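Local coordinates for adapter protein mecA 1 (Bacillus subtilis, PDB 3JTP) that recognises unfolded, aggregated and regulatory proteins and targets them to the ClpC protease, here represented by its ClpC-binding C-terminal domain, at residues A[10-15]-A[65-70]; A[26-31]-A[88-93]; A[34-39]-A[79-84]. The protein carries 3 engineered substitutions. All blocks are in the same frame, centred on the assembly; numbering follows the deposited sequence.

In the fold
Contacts 1 and 3 belong to one antiparallel five-stranded sheet: 10-15 with 65-70 pairs strand 8-13 with the short outermost strand 67-68, and 34-39 with 79-84 pairs strand 31-37 with the other outermost strand, 81-84. Contact 1 is partly buried, whereas contacts 2 and 3 lie at the surface. Both strand pairings rest on backbone hydrogen bonds. Contact 2, loop 26-31 against helix 88-96, has no such ladder and relies on a few side chains, polar ones at its margin and L89 inwards. Contacts 2 and 3 meet where A88 and I92 of the helix pack on L34 and T91 packs on I84, the helix following strand 81-84 in the chain.

Contact 1: A[10-15]-A[65-70]; sequences VLRFGD and YANESS. Engineered in segment 65-70: N67 (natural residue Thr).
V10 pairs with S69 through the backbone, S69 N donating to V10 O at 2.9 Å, and a water links V10 N with S69 O. V10 CG1 meets S69 CB at 4.1 Å, and S69 OG is turned to I71 N. L11 faces E68 as a non-hydrogen-bonded pair. Its CD2 lies alongside E68 CG at 3.8 Å, where glutamate lends its aliphatic part, and L11 packs on M62 and L63 of helix 54-65. R12 and N67 form a hydrogen-bonded pair: R12 N reaches N67 O at 2.7 Å and N67 N returns a bond to R12 O. This antiparallel ladder sets strand 67-68 at the margin of the MecA C-terminal domain's sheet. A chi1 of 73° and an extended chain bring the R12 guanidinium face-on to CB of the engineered N67, R12 CZ lying 3.7 Å from that carbon. R12 NH1 adds a weak, bent bond to E68 O. F13 lays its ring face against the A66 methyl in a CH-pi contact, A66 CB standing 3.5 Å from the F13 ring centroid, 8° off the normal; a small methyl suits the spot, A66 CB being also 3.1 Å from R12 O. A second water joins G14 N to Y65 O.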
loop_
_atom_site.group_PDB
_atom_site.type_symbol
_atom_site.label_atom_id
_atom_site.label_comp_id
_atom_site.label_asym_id
_atom_site.label_seq_id
_atom_site.Cartn_x
_atom_site.Cartn_y
_atom_site.Cartn_z
ATOM N N VAL A 10 0.196 1.724 -7.535
ATOM C CA VAL A 10 -0.730 2.294 -6.586
ATOM C C VAL A 10 -1.879 1.328 -6.439
ATOM O O VAL A 10 -2.536 0.991 -7.424
ATOM C CB VAL A 10 -1.295 3.608 -7.042
ATOM C CG1 VAL A 10 -2.464 3.968 -6.154
ATOM C CG2 VAL A 10 -0.225 4.690 -6.999
ATOM N N LEU A 11 -2.121 0.896 -5.205
ATOM C CA LEU A 11 -3.172 -0.073 -4.912
ATOM C C LEU A 11 -4.258 0.610 -4.095
ATOM O O LEU A 11 -3.960 1.401 -3.190
ATOM C CB LEU A 11 -2.600 -1.259 -4.132
ATOM C CG LEU A 11 -1.361 -1.923 -4.744
ATOM C CD1 LEU A 11 -0.829 -2.992 -3.817
ATOM C CD2 LEU A 11 -1.642 -2.502 -6.120
ATOM N N ARG A 12 -5.520 0.329 -4.404
ATOM C CA ARG A 12 -6.590 0.967 -3.662
ATOM C C ARG A 12 -7.297 -0.010 -2.750
ATOM O O ARG A 12 -7.579 -1.163 -3.134
ATOM C CB ARG A 12 -7.596 1.633 -4.586
ATOM C CG ARG A 12 -8.491 0.674 -5.344
ATOM C CD ARG A 12 -9.635 1.453 -6.006
ATOM N NE ARG A 12 -10.483 0.591 -6.829
ATOM C CZ ARG A 12 -10.088 0.082 -7.985
ATOM N NH1 ARG A 12 -8.867 0.355 -8.404
ATOM N NH2 ARG A 12 -10.895 -0.706 -8.701
ATOM N N PHE A 13 -7.584 0.463 -1.543
ATOM C CA PHE A 13 -8.272 -0.345 -0.539
ATOM C C PHE A 13 -9.644 0.233 -0.259
ATOM O O PHE A 13 -9.779 1.427 -0.043
ATOM C CB PHE A 13 -7.471 -0.378 0.767
ATOM C CG PHE A 13 -6.141 -1.061 0.647
ATOM C CD1 PHE A 13 -5.938 -2.320 1.198
ATOM C CD2 PHE A 13 -5.082 -0.443 -0.012
ATOM C CE1 PHE A 13 -4.710 -2.948 1.102
ATOM C CE2 PHE A 13 -3.839 -1.076 -0.120
ATOM C CZ PHE A 13 -3.662 -2.334 0.442
ATOM N N GLY A 14 -10.653 -0.628 -0.235
ATOM C CA GLY A 14 -12.005 -0.199 0.078
ATOM C C GLY A 14 -12.176 0.286 1.510
ATOM O O GLY A 14 -13.047 1.098 1.787
ATOM N N ASP A 15 -11.359 -0.208 2.435
ATOM C CA ASP A 15 -11.415 0.324 3.789
ATOM C C ASP A 15 -10.146 0.076 4.600
ATOM O O ASP A 15 -9.320 -0.757 4.256
ATOM C CB ASP A 15 -12.648 -0.192 4.536
ATOM C CG ASP A 15 -12.562 -1.676 4.838
ATOM O OD1 ASP A 15 -11.700 -2.345 4.229
ATOM O OD2 ASP A 15 -13.351 -2.173 5.678
ATOM N N TYR A 65 -6.348 -7.903 -0.688
ATOM C CA TYR A 65 -6.888 -6.832 0.124
ATOM C C TYR A 65 -7.111 -5.551 -0.662
ATOM O O TYR A 65 -7.790 -4.645 -0.189
ATOM C CB TYR A 65 -5.979 -6.597 1.317
ATOM C CG TYR A 65 -5.972 -7.818 2.177
ATOM C CD1 TYR A 65 -7.083 -8.141 2.955
ATOM C CD2 TYR A 65 -4.909 -8.686 2.159
ATOM C CE1 TYR A 65 -7.120 -9.272 3.716
ATOM C CE2 TYR A 65 -4.934 -9.837 2.923
ATOM C CZ TYR A 65 -6.050 -10.116 3.697
ATOM O OH TYR A 65 -6.076 -11.235 4.453
ATOM N N ALA A 66 -6.574 -5.490 -1.874
ATOM C CA ALA A 66 -6.683 -4.274 -2.687
ATOM C C ALA A 66 -6.849 -4.521 -4.192
ATOM O O ALA A 66 -6.817 -5.660 -4.660
ATOM C CB ALA A 66 -5.481 -3.386 -2.434
ATOM N N ASN A 67 -7.008 -3.430 -4.943
ATOM C CA ASN A 67 -7.109 -3.486 -6.394
ATOM C C ASN A 67 -6.099 -2.524 -7.019
ATOM O O ASN A 67 -5.813 -1.476 -6.450
ATOM C CB ASN A 67 -8.528 -3.092 -6.819
ATOM C CG ASN A 67 -9.554 -4.194 -6.531
ATOM O OD1 ASN A 67 -9.566 -5.232 -7.194
ATOM N ND2 ASN A 67 -10.411 -3.967 -5.542
ATOM N N GLU A 68 -5.560 -2.864 -8.184
ATOM C CA GLU A 68 -4.663 -1.944 -8.868
ATOM C C GLU A 68 -5.429 -0.694 -9.295
ATOM O O GLU A 68 -6.530 -0.795 -9.823
ATOM C CB GLU A 68 -4.002 -2.625 -10.062
ATOM C CG GLU A 68 -2.656 -3.265 -9.724
ATOM C CD GLU A 68 -2.229 -4.306 -10.742
ATOM O OE1 GLU A 68 -2.964 -5.313 -10.910
ATOM O OE2 GLU A 68 -1.163 -4.115 -11.369
ATOM N N SER A 69 -4.874 0.482 -9.025
ATOM C CA SER A 69 -5.549 1.715 -9.416
ATOM C C SER A 69 -4.772 2.477 -10.485
ATOM O O SER A 69 -3.543 2.383 -10.564
ATOM C CB SER A 69 -5.780 2.626 -8.205
ATOM O OG SER A 69 -6.435 3.834 -8.579
ATOM N N SER A 70 -5.495 3.245 -11.296
ATOM C CA SER A 70 -4.867 4.142 -12.249
ATOM C C SER A 70 -4.794 5.538 -11.658
ATOM O O SER A 70 -4.237 6.450 -12.275
ATOM C CB SER A 70 -5.640 4.191 -13.565
ATOM O OG SER A 70 -5.914 2.897 -14.057
HETATM O O HOH W 1 -1.161 1.074 -10.156
HETATM O O HOH W 2 -10.059 -3.467 0.117
#

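Contact 2: A[26-31]-A[88-93]; sequences NVNGSK and ALETIK
N28 and L89 mark the closest backbone approach, their CA atoms 5.4 Å apart, where a loop with no regular structure passes along one side of a helix. This is loop-on-helix packing in an alpha+beta domain with an antiparallel sheet: segment 26-31 leads from helix 16-24 to strand 31-37, and segment 88-93 opens the C-terminal helix 88-96. N26 leaves helical conformation with a positive phi of 53°, which asparagine tolerates well, and an inverse gamma turn centred on G29 bends the chain just beyond N28.

N28 directs its CB at the helix and meets L89 CB at 3.6 Å. L89 is buried, and a leucine suits the spot because it serves two neighbours: L89 CD1 lies 3.8 Å from N28 CA, and the side chain also packs on M62 of helix 54-65. The N28 amide pays for this fit at one atom: ND2 is buried by the contact and has no partner in the model. E90, next along the helix, bends at chi2 (88°), bringing its carboxylate against N28, where E90 OE2 lies 3.3 Å from N28 CB, a contact with carbon and not a polar bond.

One turn on from L89, K93 reaches out from the helix with CG anti to its own backbone N (chi1 176°), and its extended chain crosses the N26 amide at a slant, also packing on S23. The ammonium NZ of K93 donates to N26 OD1 at 2.5 Å, a very short separation whose exact value is doubtful, while N26 ND2, itself a donor, lies 3.1 Å from K93 NZ without bonding to it.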
loop_
_atom_site.group_PDB
_atom_site.type_symbol
_atom_site.label_atom_id
_atom_site.label_comp_id
_atom_site.label_asym_id
_atom_site.label_seq_id
_atom_site.Cartn_x
_atom_site.Cartn_y
_atom_site.Cartn_z
ATOM N N ASN A 26 3.340 -9.131 7.006
ATOM C CA ASN A 26 4.772 -8.933 6.818
ATOM C C ASN A 26 5.212 -9.017 5.368
ATOM O O ASN A 26 6.258 -9.585 5.062
ATOM C CB ASN A 26 5.557 -9.941 7.644
ATOM C CG ASN A 26 5.901 -9.413 9.006
ATOM O OD1 ASN A 26 6.085 -8.204 9.191
ATOM N ND2 ASN A 26 5.991 -10.312 9.977
ATOM N N VAL A 27 4.400 -8.450 4.481
ATOM C CA VAL A 27 4.706 -8.391 3.061
ATOM C C VAL A 27 5.009 -6.945 2.701
ATOM O O VAL A 27 5.034 -6.570 1.526
ATOM C CB VAL A 27 3.504 -8.826 2.229
ATOM C CG1 VAL A 27 2.495 -7.707 2.174
ATOM C CG2 VAL A 27 3.937 -9.189 0.834
ATOM N N ASN A 28 5.206 -6.124 3.726
ATOM C CA ASN A 28 5.593 -4.741 3.516
ATOM C C ASN A 28 6.740 -4.676 2.521
ATOM O O ASN A 28 7.921 -4.758 2.893
ATOM C CB ASN A 28 5.941 -4.077 4.849
ATOM C CG ASN A 28 5.984 -5.067 5.991
ATOM O OD1 ASN A 28 6.980 -5.785 6.167
ATOM N ND2 ASN A 28 4.902 -5.113 6.784
ATOM N N GLY A 29 6.359 -4.538 1.251
ATOM C CA GLY A 29 7.235 -4.750 0.118
ATOM C C GLY A 29 8.142 -3.584 -0.135
ATOM O O GLY A 29 7.832 -2.722 -0.952
ATOM N N SER A 30 9.285 -3.589 0.541
ATOM C CA SER A 30 10.121 -2.410 0.623
ATOM C C SER A 30 9.212 -1.189 0.762
ATOM O O SER A 30 8.227 -1.259 1.501
ATOM C CB SER A 30 11.093 -2.327 -0.552
ATOM O OG SER A 30 12.091 -3.331 -0.414
ATOM N N LYS A 31 9.502 -0.097 0.054
ATOM C CA LYS A 31 8.850 1.184 0.352
ATOM C C LYS A 31 7.343 1.228 0.049
ATOM O O LYS A 31 6.893 0.871 -1.039
ATOM C CB LYS A 31 9.580 2.342 -0.330
ATOM C CG LYS A 31 11.079 2.341 -0.075
ATOM C CD LYS A 31 11.794 3.342 -0.980
ATOM C CE LYS A 31 13.262 2.973 -1.205
ATOM N NZ LYS A 31 13.874 3.802 -2.298
ATOM N N ALA A 88 4.979 2.800 5.422
ATOM C CA ALA A 88 3.575 2.777 5.817
ATOM C C ALA A 88 3.104 1.444 6.398
ATOM O O ALA A 88 2.555 1.412 7.485
ATOM C CB ALA A 88 2.685 3.208 4.652
ATOM N N LEU A 89 3.333 0.340 5.700
ATOM C CA LEU A 89 2.787 -0.940 6.161
ATOM C C LEU A 89 3.393 -1.371 7.496
ATOM O O LEU A 89 2.667 -1.823 8.387
ATOM C CB LEU A 89 2.925 -2.041 5.105
ATOM C CG LEU A 89 1.965 -1.990 3.912
ATOM C CD1 LEU A 89 2.130 -3.247 3.084
ATOM C CD2 LEU A 89 0.499 -1.812 4.322
ATOM N N GLU A 90 4.710 -1.212 7.632
ATOM C CA GLU A 90 5.398 -1.458 8.906
ATOM C C GLU A 90 4.818 -0.585 10.025
ATOM O O GLU A 90 4.637 -1.032 11.147
ATOM C CB GLU A 90 6.909 -1.162 8.790
ATOM C CG GLU A 90 7.712 -2.048 7.827
ATOM C CD GLU A 90 7.731 -1.515 6.403
ATOM O OE1 GLU A 90 7.029 -0.515 6.137
ATOM O OE2 GLU A 90 8.442 -2.097 5.547
ATOM N N THR A 91 4.540 0.681 9.726
ATOM C CA THR A 91 4.018 1.555 10.764
ATOM C C THR A 91 2.600 1.144 11.143
ATOM O O THR A 91 2.257 1.101 12.321
ATOM C CB THR A 91 4.075 3.042 10.348
ATOM O OG1 THR A 91 5.442 3.410 10.125
ATOM C CG2 THR A 91 3.490 3.935 11.442
ATOM N N ILE A 92 1.778 0.836 10.141
ATOM C CA ILE A 92 0.428 0.358 10.411
ATOM C C ILE A 92 0.454 -0.968 11.227
ATOM O O ILE A 92 -0.269 -1.126 12.214
ATOM C CB ILE A 92 -0.375 0.162 9.102
ATOM C CG1 ILE A 92 -0.582 1.506 8.374
ATOM C CG2 ILE A 92 -1.701 -0.483 9.408
ATOM C CD1 ILE A 92 -1.384 2.499 9.155
ATOM N N LYS A 93 1.287 -1.918 10.820
ATOM C CA LYS A 93 1.358 -3.177 11.556
ATOM C C LYS A 93 1.650 -2.906 13.035
ATOM O O LYS A 93 0.960 -3.415 13.912
ATOM C CB LYS A 93 2.412 -4.102 10.954
ATOM C CG LYS A 93 2.625 -5.406 11.730
ATOM C CD LYS A 93 3.827 -6.148 11.161
ATOM C CE LYS A 93 4.366 -7.184 12.126
ATOM N NZ LYS A 93 5.636 -7.732 11.597
#

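Contact 3: A[34-39]-A[79-84]; sequences LYSFEN and YGKLII
L34 and I84 form a hydrogen-bonded pair, L34 N donating to I84 O at 2.9 Å. Packing is close here, for the carbonyl of L34 is gripped twice: I83 N binds L34 O at 2.9 Å, and I84 N adds a weak bond to the same oxygen. Further along, S36 and K81 exchange two backbone bonds. Between these pairs the side chain of I83 is laid across the neighbouring strand, its CD1 coming within 3.4 Å of S36 N. Its CG2 branch touches L34 CD2, and a branched apolar residue can fill both places at once. L34 is buried, packing on F16 and V19 of helix 16-24 and on A88. Y35, on the other face, is buried too and lies on I73, L76 and E77 of helix 73-79. L82 CD1 sits over one face of the Y35 ring in a CH-pi contact, 4.1 Å from the ring centroid and displaced toward the rim. G80 is also close: lacking a side chain, it lets its CA approach S36 O to 3.4 Å. Beside it Y79 O lies in the ring plane of F37 at the edge, 3.2 Å from F37 CD1.

The solvent side belongs to the exposed Y79, K81 and L82. K81 offers CB to S36 OG at 3.5 Å, then bends at chi2 (69°) and takes its ammonium away from strand 31-37, as suits a lysine at a surface.

The register slips by one residue at I83, whose psi of -55° is near-helical, and I83 and I84 opposite L34 form a classic beta bulge in the antiparallel edge strand 81-84.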
loop_
_atom_site.group_PDB
_atom_site.type_symbol
_atom_site.label_atom_id
_atom_site.label_comp_id
_atom_site.label_asym_id
_atom_site.label_seq_id
_atom_site.Cartn_x
_atom_site.Cartn_y
_atom_site.Cartn_z
ATOM N N LEU A 34 1.248 5.593 2.238
ATOM C CA LEU A 34 -0.197 5.463 2.348
ATOM C C LEU A 34 -0.896 6.820 2.291
ATOM O O LEU A 34 -0.490 7.754 2.981
ATOM C CB LEU A 34 -0.556 4.717 3.644
ATOM C CG LEU A 34 -2.045 4.473 3.909
ATOM C CD1 LEU A 34 -2.604 3.322 3.056
ATOM C CD2 LEU A 34 -2.269 4.200 5.398
ATOM N N TYR A 35 -1.940 6.913 1.464
ATOM C CA TYR A 35 -2.764 8.112 1.351
ATOM C C TYR A 35 -4.239 7.745 1.567
ATOM O O TYR A 35 -4.611 6.580 1.403
ATOM C CB TYR A 35 -2.653 8.736 -0.055
ATOM C CG TYR A 35 -1.293 9.240 -0.467
ATOM C CD1 TYR A 35 -0.986 10.602 -0.464
ATOM C CD2 TYR A 35 -0.318 8.355 -0.891
ATOM C CE1 TYR A 35 0.271 11.052 -0.858
ATOM C CE2 TYR A 35 0.928 8.791 -1.279
ATOM C CZ TYR A 35 1.221 10.126 -1.260
ATOM O OH TYR A 35 2.480 10.500 -1.648
ATOM N N SER A 36 -5.079 8.726 1.903
ATOM C CA SER A 36 -6.528 8.571 1.701
ATOM C C SER A 36 -6.987 9.502 0.605
ATOM O O SER A 36 -6.343 10.515 0.335
ATOM C CB SER A 36 -7.358 8.843 2.969
ATOM O OG SER A 36 -6.999 10.061 3.601
ATOM N N PHE A 37 -8.117 9.164 -0.007
ATOM C CA PHE A 37 -8.672 9.971 -1.069
ATOM C C PHE A 37 -10.100 9.508 -1.361
ATOM O O PHE A 37 -10.339 8.342 -1.685
ATOM C CB PHE A 37 -7.770 9.889 -2.309
ATOM C CG PHE A 37 -8.255 10.701 -3.478
ATOM C CD1 PHE A 37 -8.244 12.090 -3.431
ATOM C CD2 PHE A 37 -8.698 10.075 -4.638
ATOM C CE1 PHE A 37 -8.694 12.849 -4.525
ATOM C CE2 PHE A 37 -9.146 10.827 -5.736
ATOM C CZ PHE A 37 -9.148 12.210 -5.677
ATOM N N GLU A 38 -11.054 10.420 -1.205
ATOM C CA GLU A 38 -12.435 10.135 -1.549
ATOM C C GLU A 38 -12.934 8.843 -0.913
ATOM O O GLU A 38 -13.507 8.000 -1.601
ATOM C CB GLU A 38 -12.587 10.003 -3.068
ATOM C CG GLU A 38 -12.404 11.276 -3.847
ATOM C CD GLU A 38 -13.300 12.387 -3.348
ATOM O OE1 GLU A 38 -14.482 12.111 -3.013
ATOM O OE2 GLU A 38 -12.818 13.539 -3.296
ATOM N N ASN A 39 -12.712 8.674 0.382
ATOM C CA ASN A 39 -13.305 7.543 1.104
ATOM C C ASN A 39 -12.527 6.250 0.963
ATOM O O ASN A 39 -12.859 5.267 1.599
ATOM C CB ASN A 39 -14.760 7.299 0.659
ATOM C CG ASN A 39 -15.550 8.590 0.482
ATOM O OD1 ASN A 39 -16.177 8.816 -0.565
ATOM N ND2 ASN A 39 -15.512 9.451 1.500
ATOM N N TYR A 79 -4.327 16.283 -3.918
ATOM C CA TYR A 79 -5.717 16.214 -3.482
ATOM C C TYR A 79 -6.002 15.076 -2.478
ATOM O O TYR A 79 -7.160 14.786 -2.150
ATOM C CB TYR A 79 -6.609 16.082 -4.705
ATOM C CG TYR A 79 -6.456 17.224 -5.690
ATOM C CD1 TYR A 79 -6.995 18.478 -5.418
ATOM C CD2 TYR A 79 -5.788 17.046 -6.900
ATOM C CE1 TYR A 79 -6.870 19.531 -6.325
ATOM C CE2 TYR A 79 -5.653 18.096 -7.814
ATOM C CZ TYR A 79 -6.198 19.334 -7.520
ATOM O OH TYR A 79 -6.080 20.379 -8.416
ATOM N N GLY A 80 -4.942 14.436 -1.989
ATOM C CA GLY A 80 -5.090 13.387 -1.001
ATOM C C GLY A 80 -4.448 13.745 0.328
ATOM O O GLY A 80 -3.623 14.655 0.416
ATOM N N LYS A 81 -4.826 13.025 1.377
ATOM C CA LYS A 81 -4.178 13.206 2.665
ATOM C C LYS A 81 -3.040 12.211 2.768
ATOM O O LYS A 81 -3.242 10.997 2.680
ATOM C CB LYS A 81 -5.176 12.997 3.815
ATOM C CG LYS A 81 -4.541 12.979 5.193
ATOM C CD LYS A 81 -4.027 14.352 5.588
ATOM C CE LYS A 81 -3.160 14.246 6.847
ATOM N NZ LYS A 81 -2.832 15.587 7.421
ATOM N N LEU A 82 -1.831 12.706 2.962
ATOM C CA LEU A 82 -0.707 11.821 3.164
ATOM C C LEU A 82 -0.760 11.325 4.601
ATOM O O LEU A 82 -0.845 12.116 5.534
ATOM C CB LEU A 82 0.598 12.551 2.873
ATOM C CG LEU A 82 1.898 11.863 3.263
ATOM C CD1 LEU A 82 2.006 10.501 2.625
ATOM C CD2 LEU A 82 3.084 12.753 2.853
ATOM N N ILE A 83 -0.724 10.009 4.784
ATOM C CA ILE A 83 -0.939 9.444 6.121
ATOM C C ILE A 83 0.383 8.981 6.717
ATOM O O ILE A 83 0.756 9.417 7.808
ATOM C CB ILE A 83 -2.031 8.314 6.103
ATOM C CG1 ILE A 83 -3.352 8.886 5.588
ATOM C CG2 ILE A 83 -2.219 7.680 7.494
ATOM C CD1 ILE A 83 -4.326 7.840 5.059
ATOM N N ILE A 84 1.089 8.112 5.991
ATOM C CA ILE A 84 2.454 7.710 6.344
ATOM C C ILE A 84 3.288 7.679 5.062
ATOM O O ILE A 84 2.804 7.214 4.014
ATOM C CB ILE A 84 2.505 6.285 6.961
ATOM C CG1 ILE A 84 1.437 6.109 8.036
ATOM C CG2 ILE A 84 3.912 5.978 7.522
ATOM C CD1 ILE A 84 1.790 6.770 9.348
#